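Local coordinates for beta-fructofuranosidase (Bifidobacterium adolescentis, PDB 6NOB), which probably hydrolyses the terminal beta-fructofuranosyl residue of sugars such as sucrose, at residues S118-E123 with R630-I635; L135-G140 with F441-G446; R166-W171 with V490-R495. All coordinates share one frame; numbering follows the deposited sequence.

Contact 1: S118-E123 with R630-I635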
ATOM      1  N   SER A 118      -6.194  -8.816 -10.536  1.00 43.92           N
ATOM      2  CA  SER A 118      -6.969  -7.678 -11.000  1.00 44.26           C
ATOM      3  C   SER A 118      -6.476  -7.241 -12.375  1.00 43.16           C
ATOM      4  O   SER A 118      -5.389  -7.614 -12.823  1.00 35.55           O
ATOM      5  CB  SER A 118      -6.874  -6.517 -10.014  1.00 43.44           C
ATOM      6  OG  SER A 118      -5.575  -5.947 -10.035  1.00 44.42           O
ATOM      7  N   GLY A 119      -7.287  -6.427 -13.046  1.00 46.84           N
ATOM      8  CA  GLY A 119      -6.948  -5.973 -14.381  1.00 41.84           C
ATOM      9  C   GLY A 119      -6.380  -4.569 -14.454  1.00 46.49           C
ATOM     10  O   GLY A 119      -5.660  -4.244 -15.402  1.00 53.04           O
ATOM     11  N   ALA A 120      -6.687  -3.725 -13.462  1.00 44.19           N
ATOM     12  CA  ALA A 120      -6.330  -2.314 -13.522  1.00 40.52           C
ATOM     13  C   ALA A 120      -5.649  -1.780 -12.268  1.00 40.83           C
ATOM     14  O   ALA A 120      -5.333  -0.587 -12.223  1.00 41.24           O
ATOM     15  CB  ALA A 120      -7.574  -1.459 -13.809  1.00 35.30           C
ATOM     16  N   HIS A 121      -5.423  -2.608 -11.255  1.00 41.12           N
ATOM     17  CA  HIS A 121      -4.701  -2.191 -10.063  1.00 39.65           C
ATOM     18  C   HIS A 121      -3.257  -2.667 -10.150  1.00 41.10           C
ATOM     19  O   HIS A 121      -2.962  -3.693 -10.769  1.00 44.39           O
ATOM     20  CB  HIS A 121      -5.357  -2.743  -8.795  1.00 35.74           C
ATOM     21  CG  HIS A 121      -6.722  -2.187  -8.527  1.00 37.91           C
ATOM     22  ND1 HIS A 121      -7.820  -2.503  -9.299  1.00 33.58           N
ATOM     23  CD2 HIS A 121      -7.167  -1.341  -7.568  1.00 32.32           C
ATOM     24  CE1 HIS A 121      -8.881  -1.870  -8.831  1.00 39.76           C
ATOM     25  NE2 HIS A 121      -8.513  -1.158  -7.780  1.00 40.36           N
ATOM     26  N   PHE A 122      -2.352  -1.912  -9.531  1.00 35.63           N
ATOM     27  CA  PHE A 122      -0.949  -2.301  -9.567  1.00 38.93           C
ATOM     28  C   PHE A 122      -0.722  -3.553  -8.729  1.00 44.20           C
ATOM     29  O   PHE A 122      -1.181  -3.645  -7.585  1.00 39.10           O
ATOM     30  CB  PHE A 122      -0.040  -1.179  -9.068  1.00 35.88           C
ATOM     31  CG  PHE A 122       1.416  -1.559  -9.076  1.00 38.45           C
ATOM     32  CD1 PHE A 122       2.160  -1.468 -10.242  1.00 39.66           C
ATOM     33  CD2 PHE A 122       2.029  -2.050  -7.931  1.00 37.72           C
ATOM     34  CE1 PHE A 122       3.495  -1.838 -10.263  1.00 40.90           C
ATOM     35  CE2 PHE A 122       3.362  -2.424  -7.946  1.00 35.13           C
ATOM     36  CZ  PHE A 122       4.096  -2.314  -9.113  1.00 39.53           C
ATOM     37  N   GLU A 123      -0.009  -4.512  -9.304  1.00 47.62           N
ATOM     38  CA  GLU A 123       0.457  -5.710  -8.628  1.00 42.44           C
ATOM     39  C   GLU A 123       1.860  -6.009  -9.127  1.00 45.68           C
ATOM     40  O   GLU A 123       2.193  -5.682 -10.274  1.00 46.35           O
ATOM     41  CB  GLU A 123      -0.451  -6.922  -8.898  1.00 41.07           C
ATOM     42  CG  GLU A 123      -1.922  -6.723  -8.567  1.00 37.41           C
ATOM     43  CD  GLU A 123      -2.776  -7.897  -9.012  1.00 41.40           C
ATOM     44  OE1 GLU A 123      -2.202  -8.892  -9.507  1.00 42.47           O
ATOM     45  OE2 GLU A 123      -4.018  -7.827  -8.872  1.00 41.00           O
ATOM     46  N   ARG A 630     -20.007   1.487 -17.606  1.00 47.63           N
ATOM     47  CA  ARG A 630     -18.995   1.389 -18.648  1.00 48.25           C
ATOM     48  C   ARG A 630     -18.042   0.246 -18.334  1.00 47.49           C
ATOM     49  O   ARG A 630     -17.752  -0.039 -17.168  1.00 45.94           O
ATOM     50  CB  ARG A 630     -18.191   2.696 -18.794  1.00 45.43           C
ATOM     51  CG  ARG A 630     -19.033   3.937 -19.042  1.00 54.26           C
ATOM     52  CD  ARG A 630     -18.187   5.194 -19.137  1.00 53.59           C
ATOM     53  NE  ARG A 630     -18.955   6.372 -18.744  1.00 56.09           N
ATOM     54  CZ  ARG A 630     -18.594   7.627 -18.993  1.00 53.80           C
ATOM     55  NH1 ARG A 630     -17.465   7.883 -19.643  1.00 42.48           N
ATOM     56  NH2 ARG A 630     -19.363   8.627 -18.589  1.00 55.01           N
ATOM     57  N   ALA A 631     -17.549  -0.397 -19.389  1.00 47.85           N
ATOM     58  CA  ALA A 631     -16.520  -1.414 -19.237  1.00 50.98           C
ATOM     59  C   ALA A 631     -15.230  -0.789 -18.717  1.00 48.77           C
ATOM     60  O   ALA A 631     -14.893   0.353 -19.038  1.00 49.02           O
ATOM     61  CB  ALA A 631     -16.262  -2.116 -20.570  1.00 40.59           C
ATOM     62  N   LEU A 632     -14.505  -1.551 -17.904  1.00 41.09           N
ATOM     63  CA  LEU A 632     -13.255  -1.083 -17.321  1.00 42.29           C
ATOM     64  C   LEU A 632     -12.082  -1.613 -18.136  1.00 46.89           C
ATOM     65  O   LEU A 632     -12.023  -2.807 -18.446  1.00 49.80           O
ATOM     66  CB  LEU A 632     -13.132  -1.519 -15.859  1.00 40.19           C
ATOM     67  CG  LEU A 632     -12.145  -0.737 -14.988  1.00 37.72           C
ATOM     68  CD1 LEU A 632     -12.672   0.661 -14.702  1.00 39.35           C
ATOM     69  CD2 LEU A 632     -11.874  -1.474 -13.691  1.00 35.66           C
ATOM     70  N   ASN A 633     -11.157  -0.722 -18.485  1.00 43.07           N
ATOM     71  CA  ASN A 633      -9.972  -1.114 -19.230  1.00 44.66           C
ATOM     72  C   ASN A 633      -8.968  -1.812 -18.314  1.00 47.82           C
ATOM     73  O   ASN A 633      -9.051  -1.751 -17.085  1.00 45.66           O
ATOM     74  CB  ASN A 633      -9.305   0.102 -19.869  1.00 43.54           C
ATOM     75  CG  ASN A 633     -10.164   0.756 -20.926  1.00 46.34           C
ATOM     76  OD1 ASN A 633     -10.856   0.084 -21.691  1.00 46.47           O
ATOM     77  ND2 ASN A 633     -10.122   2.082 -20.979  1.00 45.23           N
ATOM     78  N   GLY A 634      -7.995  -2.477 -18.940  1.00 46.95           N
ATOM     79  CA  GLY A 634      -6.854  -3.015 -18.237  1.00 44.15           C
ATOM     80  C   GLY A 634      -5.628  -2.150 -18.465  1.00 45.96           C
ATOM     81  O   GLY A 634      -5.578  -1.358 -19.404  1.00 58.53           O
ATOM     82  N   ILE A 635      -4.634  -2.309 -17.591  1.00 41.89           N
ATOM     83  CA  ILE A 635      -3.432  -1.482 -17.618  1.00 43.78           C
ATOM     84  C   ILE A 635      -2.218  -2.223 -18.150  1.00 51.15           C
ATOM     85  O   ILE A 635      -1.140  -1.620 -18.251  1.00 53.22           O
ATOM     86  CB  ILE A 635      -3.124  -0.893 -16.228  1.00 37.82           C
ATOM     87  CG1 ILE A 635      -2.744  -2.005 -15.249  1.00 37.63           C
ATOM     88  CG2 ILE A 635      -4.311  -0.099 -15.710  1.00 37.80           C
ATOM     89  CD1 ILE A 635      -2.213  -1.500 -13.929  1.00 34.32           C
TER

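Contact 2: L135-G140 with F441-G446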
ATOM      1  N   LEU A 135       6.351   7.766  -2.210  1.00 29.03           N
ATOM      2  CA  LEU A 135       5.500   8.385  -3.218  1.00 33.30           C
ATOM      3  C   LEU A 135       5.964   9.805  -3.512  1.00 36.83           C
ATOM      4  O   LEU A 135       6.176  10.604  -2.594  1.00 36.07           O
ATOM      5  CB  LEU A 135       4.045   8.382  -2.751  1.00 37.06           C
ATOM      6  CG  LEU A 135       3.488   6.981  -2.510  1.00 38.41           C
ATOM      7  CD1 LEU A 135       2.076   7.045  -1.971  1.00 39.20           C
ATOM      8  CD2 LEU A 135       3.537   6.173  -3.795  1.00 40.04           C
ATOM      9  N   CYS A 136       6.123  10.115  -4.795  1.00 43.45           N
ATOM     10  CA  CYS A 136       6.551  11.441  -5.221  1.00 39.96           C
ATOM     11  C   CYS A 136       6.380  11.563  -6.726  1.00 37.62           C
ATOM     12  O   CYS A 136       6.228  10.565  -7.437  1.00 34.61           O
ATOM     13  CB  CYS A 136       8.004  11.722  -4.813  1.00 35.09           C
ATOM     14  SG  CYS A 136       9.245  10.666  -5.576  1.00 34.91           S
ATOM     15  N   GLN A 137       6.362  12.807  -7.193  1.00 35.12           N
ATOM     16  CA  GLN A 137       6.562  13.121  -8.600  1.00 38.35           C
ATOM     17  C   GLN A 137       7.998  13.597  -8.751  1.00 36.97           C
ATOM     18  O   GLN A 137       8.420  14.523  -8.051  1.00 42.34           O
ATOM     19  CB  GLN A 137       5.581  14.186  -9.089  1.00 40.84           C
ATOM     20  CG  GLN A 137       5.599  14.371 -10.598  1.00 45.94           C
ATOM     21  CD  GLN A 137       4.394  15.129 -11.119  1.00 53.46           C
ATOM     22  OE1 GLN A 137       3.791  15.930 -10.403  1.00 52.75           O
ATOM     23  NE2 GLN A 137       4.038  14.883 -12.377  1.00 53.06           N
ATOM     24  N   PHE A 138       8.753  12.953  -9.635  1.00 36.68           N
ATOM     25  CA  PHE A 138      10.174  13.238  -9.786  1.00 37.70           C
ATOM     26  C   PHE A 138      10.516  13.313 -11.265  1.00 41.18           C
ATOM     27  O   PHE A 138      10.377  12.320 -11.984  1.00 41.72           O
ATOM     28  CB  PHE A 138      11.021  12.168  -9.089  1.00 37.35           C
ATOM     29  CG  PHE A 138      12.496  12.380  -9.232  1.00 38.25           C
ATOM     30  CD1 PHE A 138      13.109  13.483  -8.661  1.00 42.45           C
ATOM     31  CD2 PHE A 138      13.271  11.473  -9.934  1.00 37.90           C
ATOM     32  CE1 PHE A 138      14.471  13.680  -8.792  1.00 44.28           C
ATOM     33  CE2 PHE A 138      14.633  11.665 -10.069  1.00 38.80           C
ATOM     34  CZ  PHE A 138      15.234  12.768  -9.496  1.00 41.59           C
ATOM     35  N   GLN A 139      10.964  14.489 -11.707  1.00 40.81           N
ATOM     36  CA  GLN A 139      11.416  14.708 -13.080  1.00 40.05           C
ATOM     37  C   GLN A 139      10.383  14.208 -14.087  1.00 42.68           C
ATOM     38  O   GLN A 139      10.691  13.462 -15.020  1.00 44.52           O
ATOM     39  CB  GLN A 139      12.782  14.057 -13.315  1.00 40.36           C
ATOM     40  CG  GLN A 139      13.939  14.826 -12.682  1.00 46.66           C
ATOM     41  CD  GLN A 139      15.248  14.056 -12.688  1.00 45.64           C
ATOM     42  OE1 GLN A 139      15.330  12.951 -13.219  1.00 46.88           O
ATOM     43  NE2 GLN A 139      16.281  14.643 -12.093  1.00 43.74           N
ATOM     44  N   GLY A 140       9.129  14.610 -13.872  1.00 38.23           N
ATOM     45  CA  GLY A 140       8.052  14.316 -14.791  1.00 45.79           C
ATOM     46  C   GLY A 140       7.359  12.984 -14.595  1.00 52.89           C
ATOM     47  O   GLY A 140       6.359  12.722 -15.276  1.00 61.02           O
ATOM     48  N   PHE A 441       1.097  12.041  -1.169  1.00 36.53           N
ATOM     49  CA  PHE A 441       2.107  12.966  -1.664  1.00 37.52           C
ATOM     50  C   PHE A 441       1.411  14.101  -2.400  1.00 41.18           C
ATOM     51  O   PHE A 441       0.225  14.022  -2.732  1.00 40.40           O
ATOM     52  CB  PHE A 441       3.128  12.260  -2.568  1.00 32.11           C
ATOM     53  CG  PHE A 441       2.608  11.922  -3.938  1.00 30.62           C
ATOM     54  CD1 PHE A 441       1.792  10.817  -4.140  1.00 30.22           C
ATOM     55  CD2 PHE A 441       2.945  12.708  -5.030  1.00 34.81           C
ATOM     56  CE1 PHE A 441       1.319  10.506  -5.406  1.00 30.83           C
ATOM     57  CE2 PHE A 441       2.476  12.407  -6.296  1.00 35.49           C
ATOM     58  CZ  PHE A 441       1.663  11.305  -6.486  1.00 36.89           C
ATOM     59  N   ALA A 442       2.165  15.169  -2.640  1.00 39.05           N
ATOM     60  CA  ALA A 442       1.697  16.324  -3.393  1.00 35.24           C
ATOM     61  C   ALA A 442       2.436  16.370  -4.722  1.00 33.89           C
ATOM     62  O   ALA A 442       3.662  16.515  -4.746  1.00 40.05           O
ATOM     63  CB  ALA A 442       1.919  17.618  -2.610  1.00 32.99           C
ATOM     64  N   ASP A 443       1.694  16.250  -5.823  1.00 28.21           N
ATOM     65  CA  ASP A 443       2.317  16.309  -7.137  1.00 35.03           C
ATOM     66  C   ASP A 443       2.723  17.751  -7.457  1.00 40.92           C
ATOM     67  O   ASP A 443       2.552  18.671  -6.650  1.00 40.76           O
ATOM     68  CB  ASP A 443       1.389  15.705  -8.199  1.00 33.65           C
ATOM     69  CG  ASP A 443       0.169  16.573  -8.516  1.00 42.78           C
ATOM     70  OD1 ASP A 443      -0.034  17.632  -7.883  1.00 45.69           O
ATOM     71  OD2 ASP A 443      -0.601  16.181  -9.421  1.00 43.95           O
ATOM     72  N   ASP A 444       3.266  17.955  -8.659  1.00 46.05           N
ATOM     73  CA  ASP A 444       3.822  19.260  -9.003  1.00 49.86           C
ATOM     74  C   ASP A 444       2.764  20.356  -9.046  1.00 51.96           C
ATOM     75  O   ASP A 444       3.109  21.538  -8.942  1.00 53.43           O
ATOM     76  CB  ASP A 444       4.551  19.186 -10.345  1.00 59.00           C
ATOM     77  CG  ASP A 444       5.885  18.469 -10.243  1.00 61.92           C
ATOM     78  OD1 ASP A 444       6.680  18.810  -9.343  1.00 60.40           O
ATOM     79  OD2 ASP A 444       6.136  17.563 -11.064  1.00 64.26           O
ATOM     80  N   ASN A 445       1.487  19.999  -9.183  1.00 49.77           N
ATOM     81  CA  ASN A 445       0.406  20.973  -9.193  1.00 52.67           C
ATOM     82  C   ASN A 445      -0.287  21.100  -7.842  1.00 52.23           C
ATOM     83  O   ASN A 445      -1.339  21.743  -7.756  1.00 49.05           O
ATOM     84  CB  ASN A 445      -0.615  20.614 -10.273  1.00 57.65           C
ATOM     85  CG  ASN A 445      -0.047  20.742 -11.675  1.00 59.77           C
ATOM     86  OD1 ASN A 445      -0.167  19.829 -12.492  1.00 54.82           O
ATOM     87  ND2 ASN A 445       0.579  21.881 -11.959  1.00 61.22           N
ATOM     88  N   GLY A 446       0.272  20.509  -6.789  1.00 49.49           N
ATOM     89  CA  GLY A 446      -0.302  20.626  -5.466  1.00 47.06           C
ATOM     90  C   GLY A 446      -1.442  19.678  -5.163  1.00 49.44           C
ATOM     91  O   GLY A 446      -2.016  19.763  -4.068  1.00 53.51           O
TER
HETATM   92  O   HOH W   1       6.360  15.050  -5.299  1.00 43.64           O

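Contact 3: R166-W171 with V490-R495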
ATOM      1  N   ARG A 166       3.744   7.633 -15.894  1.00 41.74           N
ATOM      2  CA  ARG A 166       3.478   8.973 -16.393  1.00 44.32           C
ATOM      3  C   ARG A 166       2.034   9.411 -16.188  1.00 49.01           C
ATOM      4  O   ARG A 166       1.717  10.576 -16.455  1.00 47.30           O
ATOM      5  CB  ARG A 166       3.821   9.064 -17.886  1.00 50.82           C
ATOM      6  CG  ARG A 166       5.286   8.813 -18.220  1.00 61.29           C
ATOM      7  CD  ARG A 166       5.578   9.143 -19.681  1.00 74.18           C
ATOM      8  NE  ARG A 166       7.008   9.201 -19.973  1.00 80.58           N
ATOM      9  CZ  ARG A 166       7.811  10.198 -19.611  1.00 83.81           C
ATOM     10  NH1 ARG A 166       7.332  11.235 -18.939  1.00 86.54           N
ATOM     11  NH2 ARG A 166       9.100  10.159 -19.924  1.00 81.04           N
ATOM     12  N   ASP A 167       1.146   8.518 -15.732  1.00 47.80           N
ATOM     13  CA  ASP A 167      -0.261   8.876 -15.604  1.00 48.37           C
ATOM     14  C   ASP A 167      -0.917   8.335 -14.338  1.00 46.16           C
ATOM     15  O   ASP A 167      -2.144   8.438 -14.209  1.00 40.98           O
ATOM     16  CB  ASP A 167      -1.045   8.401 -16.839  1.00 46.29           C
ATOM     17  CG  ASP A 167      -1.005   6.888 -17.022  1.00 47.81           C
ATOM     18  OD1 ASP A 167      -0.447   6.178 -16.157  1.00 45.01           O
ATOM     19  OD2 ASP A 167      -1.537   6.408 -18.046  1.00 46.38           O
ATOM     20  N   LEU A 168      -0.147   7.750 -13.414  1.00 45.77           N
ATOM     21  CA  LEU A 168      -0.646   7.167 -12.169  1.00 40.61           C
ATOM     22  C   LEU A 168      -1.552   5.961 -12.402  1.00 45.97           C
ATOM     23  O   LEU A 168      -2.119   5.418 -11.447  1.00 39.91           O
ATOM     24  CB  LEU A 168      -1.393   8.211 -11.331  1.00 38.77           C
ATOM     25  CG  LEU A 168      -0.568   9.304 -10.660  1.00 44.43           C
ATOM     26  CD1 LEU A 168      -1.456  10.481 -10.292  1.00 39.76           C
ATOM     27  CD2 LEU A 168       0.142   8.749  -9.435  1.00 30.11           C
ATOM     28  N   VAL A 169      -1.689   5.532 -13.656  1.00 45.55           N
ATOM     29  CA  VAL A 169      -2.555   4.410 -14.022  1.00 43.48           C
ATOM     30  C   VAL A 169      -1.745   3.248 -14.589  1.00 40.90           C
ATOM     31  O   VAL A 169      -1.888   2.106 -14.138  1.00 43.11           O
ATOM     32  CB  VAL A 169      -3.651   4.854 -15.016  1.00 43.49           C
ATOM     33  CG1 VAL A 169      -4.421   3.648 -15.528  1.00 39.59           C
ATOM     34  CG2 VAL A 169      -4.587   5.858 -14.358  1.00 39.00           C
ATOM     35  N   HIS A 170      -0.891   3.516 -15.575  1.00 39.83           N
ATOM     36  CA  HIS A 170      -0.058   2.498 -16.207  1.00 39.96           C
ATOM     37  C   HIS A 170       1.343   2.547 -15.612  1.00 41.03           C
ATOM     38  O   HIS A 170       1.935   3.625 -15.505  1.00 46.04           O
ATOM     39  CB  HIS A 170       0.015   2.706 -17.721  1.00 37.37           C
ATOM     40  CG  HIS A 170      -1.322   2.753 -18.394  1.00 40.90           C
ATOM     41  ND1 HIS A 170      -2.003   3.931 -18.614  1.00 41.67           N
ATOM     42  CD2 HIS A 170      -2.101   1.769 -18.900  1.00 42.05           C
ATOM     43  CE1 HIS A 170      -3.145   3.670 -19.225  1.00 43.10           C
ATOM     44  NE2 HIS A 170      -3.228   2.365 -19.410  1.00 43.28           N
ATOM     45  N   TRP A 171       1.885   1.384 -15.258  1.00 41.58           N
ATOM     46  CA  TRP A 171       3.121   1.301 -14.494  1.00 42.56           C
ATOM     47  C   TRP A 171       4.194   0.536 -15.255  1.00 40.60           C
ATOM     48  O   TRP A 171       3.910  -0.466 -15.917  1.00 43.48           O
ATOM     49  CB  TRP A 171       2.857   0.651 -13.132  1.00 39.62           C
ATOM     50  CG  TRP A 171       1.974   1.521 -12.307  1.00 38.82           C
ATOM     51  CD1 TRP A 171       0.616   1.442 -12.193  1.00 38.21           C
ATOM     52  CD2 TRP A 171       2.379   2.644 -11.522  1.00 36.24           C
ATOM     53  NE1 TRP A 171       0.154   2.435 -11.365  1.00 34.22           N
ATOM     54  CE2 TRP A 171       1.217   3.189 -10.940  1.00 34.93           C
ATOM     55  CE3 TRP A 171       3.616   3.232 -11.238  1.00 35.34           C
ATOM     56  CZ2 TRP A 171       1.252   4.297 -10.098  1.00 36.88           C
ATOM     57  CZ3 TRP A 171       3.649   4.334 -10.404  1.00 42.71           C
ATOM     58  CH2 TRP A 171       2.476   4.855  -9.842  1.00 40.90           C
ATOM     59  N   VAL A 490      -8.335  10.000  -8.893  1.00 38.96           N
ATOM     60  CA  VAL A 490      -7.768  11.114  -9.634  1.00 41.57           C
ATOM     61  C   VAL A 490      -8.322  11.115 -11.057  1.00 43.20           C
ATOM     62  O   VAL A 490      -8.799  10.096 -11.572  1.00 44.84           O
ATOM     63  CB  VAL A 490      -6.233  11.061  -9.638  1.00 40.09           C
ATOM     64  CG1 VAL A 490      -5.698  11.116  -8.215  1.00 37.94           C
ATOM     65  CG2 VAL A 490      -5.745   9.802 -10.340  1.00 36.94           C
ATOM     66  N   SER A 491      -8.263  12.287 -11.691  1.00 39.30           N
ATOM     67  CA  SER A 491      -8.840  12.439 -13.022  1.00 40.79           C
ATOM     68  C   SER A 491      -8.261  11.435 -14.010  1.00 43.66           C
ATOM     69  O   SER A 491      -8.975  10.970 -14.906  1.00 46.89           O
ATOM     70  CB  SER A 491      -8.638  13.875 -13.518  1.00 42.97           C
ATOM     71  OG  SER A 491      -7.288  14.116 -13.877  1.00 51.61           O
ATOM     72  N   GLU A 492      -6.988  11.069 -13.849  1.00 41.99           N
ATOM     73  CA  GLU A 492      -6.366  10.134 -14.781  1.00 35.60           C
ATOM     74  C   GLU A 492      -7.019   8.757 -14.728  1.00 36.78           C
ATOM     75  O   GLU A 492      -7.083   8.065 -15.751  1.00 38.64           O
ATOM     76  CB  GLU A 492      -4.872  10.020 -14.490  1.00 36.34           C
ATOM     77  CG  GLU A 492      -4.089  11.296 -14.738  1.00 39.03           C
ATOM     78  CD  GLU A 492      -3.992  12.168 -13.506  1.00 38.06           C
ATOM     79  OE1 GLU A 492      -4.814  11.999 -12.581  1.00 39.90           O
ATOM     80  OE2 GLU A 492      -3.082  13.021 -13.457  1.00 41.82           O
ATOM     81  N   VAL A 493      -7.503   8.340 -13.555  1.00 38.48           N
ATOM     82  CA  VAL A 493      -8.187   7.054 -13.449  1.00 41.83           C
ATOM     83  C   VAL A 493      -9.422   7.038 -14.342  1.00 46.66           C
ATOM     84  O   VAL A 493      -9.646   6.091 -15.107  1.00 43.98           O
ATOM     85  CB  VAL A 493      -8.541   6.753 -11.980  1.00 44.22           C
ATOM     86  CG1 VAL A 493      -9.669   5.732 -11.896  1.00 44.79           C
ATOM     87  CG2 VAL A 493      -7.313   6.259 -11.233  1.00 46.55           C
ATOM     88  N   TYR A 494     -10.234   8.096 -14.270  1.00 44.98           N
ATOM     89  CA  TYR A 494     -11.403   8.195 -15.140  1.00 45.60           C
ATOM     90  C   TYR A 494     -10.998   8.248 -16.609  1.00 47.56           C
ATOM     91  O   TYR A 494     -11.625   7.602 -17.457  1.00 49.39           O
ATOM     92  CB  TYR A 494     -12.226   9.430 -14.778  1.00 42.57           C
ATOM     93  CG  TYR A 494     -12.826   9.411 -13.388  1.00 44.78           C
ATOM     94  CD1 TYR A 494     -13.900   8.582 -13.083  1.00 41.38           C
ATOM     95  CD2 TYR A 494     -12.336  10.244 -12.389  1.00 42.20           C
ATOM     96  CE1 TYR A 494     -14.461   8.575 -11.818  1.00 41.47           C
ATOM     97  CE2 TYR A 494     -12.890  10.242 -11.121  1.00 45.87           C
ATOM     98  CZ  TYR A 494     -13.953   9.406 -10.841  1.00 45.18           C
ATOM     99  OH  TYR A 494     -14.506   9.401  -9.580  1.00 46.38           O
ATOM    100  N   ARG A 495      -9.949   9.010 -16.927  1.00 40.68           N
ATOM    101  CA  ARG A 495      -9.550   9.187 -18.320  1.00 39.47           C
ATOM    102  C   ARG A 495      -9.034   7.887 -18.927  1.00 36.85           C
ATOM    103  O   ARG A 495      -9.357   7.563 -20.074  1.00 40.28           O
ATOM    104  CB  ARG A 495      -8.488  10.283 -18.423  1.00 44.00           C
ATOM    105  CG  ARG A 495      -8.071  10.632 -19.852  1.00 42.41           C
ATOM    106  CD  ARG A 495      -6.853  11.553 -19.862  1.00 47.48           C
ATOM    107  NE  ARG A 495      -5.635  10.846 -19.471  1.00 54.14           N
ATOM    108  CZ  ARG A 495      -4.619  11.403 -18.816  1.00 51.78           C
ATOM    109  NH1 ARG A 495      -4.671  12.682 -18.470  1.00 55.79           N
ATOM    110  NH2 ARG A 495      -3.550  10.679 -18.507  1.00 45.40           N
TER
HETATM  111  O   HOH W   2      -0.890  12.100 -17.918  1.00 52.46           O

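Contact 1: S118-E123 with R630-I635
The meeting of Gly119 and Ala120 with Gly634 and Ile635 is a loop-to-tail contact between domains: 118-123 leads into the first strand of the beta-propeller, and 630-635 runs out of the last strand of the C-terminal beta-sandwich. One backbone hydrogen bond ties them, Ile635 N to Gly119 O at 3.1 Å. It is fairly straight, 158° at the hydrogen, with the donor only slightly tilted from the carbonyl plane. The same oxygen receives a longer, more bent CA-H...O contact from Gly634 CA, 3.3 Å away.

Ile635 supplies most of the apolar packing. Its CG1 sits between the backbone N and the carbonyl carbon (chi1 67°), and this swings the chain alongside the Ala120 peptide: Ile635 CG2 lies 3.7 Å from Ala120 O, while Ile635 CD1 reaches on to His121 O at 3.9 Å. Nearer the strand end of 630-635, Asn633 O lies 3.6 Å from Ala120 CB, with Leu632 CD2 as a more distant neighbour of the same methyl. His121 turns away from the tail.

The loop also holds its own shape. Glu123 OE2 accepts from both Ser118 N and Ser118 OG, the latter at 2.7 Å, the two donors arriving on the same face of the carboxylate. The Glu123 side chain thus folds back to the start of the segment, and Glu123 OE1 makes a salt bridge with Arg117.

Asp588, at the end of sandwich strand 582-588, accepts from Gly119 N, Ala120 N and His121 ND1, while His121 NE2 bonds Glu593. Leu497 of helix 491-497 packs on Ala120, Leu632 and Ile635 alike, and strand 468-481 backs His121 through Met471 and Leu474.

Contact 2: L135-G140 with F441-G446
Phe441 packs its ring against the backbone of 135-137 and the CB of Leu135, and this is the dense end of the contact. Leu135 CB comes obliquely to Phe441 CD1 at 3.6 Å. Cys136 lends its backbone: its N stands over one face of the ring, offset toward the rim, and Cys136 CA is 3.8 Å from Phe441 CD2. A chi1 of 75° turns the ring of Phe441 across toward 135-137, while Phe441 CB rests 3.5 Å from Leu135 O. Tyr142 and Ile449 of the neighbouring strands also touch this side chain.

The two segments run almost exactly the same way, 2° apart, yet no direct backbone hydrogen bond links them. They end strands 127-138 and 435-442, which belong to the first and last blades of the five-bladed propeller of family 32, so the contact lies where the ring of blades closes.

Toward the surface the fit gives way to polar bridging. A water spans the gap, accepting from Gln137 N at 2.9 Å and donating to Ala442 O. Further out, the extended Gln137 side chain takes Asp444 N on OE1 at 2.7 Å, close to the C=O axis. Asp444 OD2 also lies close to Gln137 OE1, but both are acceptors and they are not hydrogen-bonded; so short an approach is doubtful in detail. The other oxygen, Asp444 OD1, is held by Asn212 N.

Beyond them the chain reverses in a type I turn from Asp443 to Gly446, closed by Gly446 N on Asp443 O at 2.9 Å, with the carboxylate of Asp443 paired to Arg447 and Asn445 out in solvent.

Contact 3: R166-W171 with V490-R495
Asp167 faces helix 491-497 with its backbone oxygen and CB, not its charge: the acid is spent inside its own loop, and no hydrogen bond joins the segments directly. Asp167 O meets Glu492 CB at 3.2 Å. The carboxylate of Asp167 folds back over the loop. OD1 accepts from His170 N at 2.8 Å and, from above its plane, from Val169 N; Asp167 OD2 uses its syn lone pair for His170 ND1 at 2.6 Å, lying in the imidazole plane. Were an alanine to stand here, the N-H groups of Val169 and His170 would probably lose this acceptor and the His170 ring its partner in the loop, leaving it freer to turn.

Arg495 brings the edge of its guanidinium to Asp167, Arg495 NH2 lying 3.8 Å from Asp167 CB. Arg495 NH2 and Asp167 OD2 are 4.7 Å apart, so any attraction is longer-range. A water accepts from Arg495 NH2 and only weakly reaches Arg166 O. Val169 CG2 rests against the helix backbone, 3.6 Å from Glu492 O; the apolar pairs are Val169 with Val493 and Leu168 with Val490. Glu492 sends its carboxylate to Arg447.

Asp167 OD1 makes an Asx turn with Val169 N, extended to an Asx motif by His170 N, shaping a propeller loop that packs on the short helix between the propeller and the C-terminal sandwich, the two-domain build of family 32.

Along the chain the segments come as 118-123, 135-140 and 166-171 early, then 441-446, 490-495 and 630-635, so every contact joins the start of the propeller to a much later part. Contact 2 lies between the first and last blades; contact 3 sets a loop of the first blade on helix 491-497; contact 1 reaches the sandwich. The centres of contacts 2 and 3 are about 14 Å apart, those of contacts 1 and 3 about 11 Å. Contacts 1 and 2, about 23 Å apart between centres, do not touch. Contact 3 bridges them: Phe441 meets Leu168, while Phe122 packs on Trp171 and Ile635 on Val169. Blade closure and domain docking thus lie next to each other, linked through contact 3.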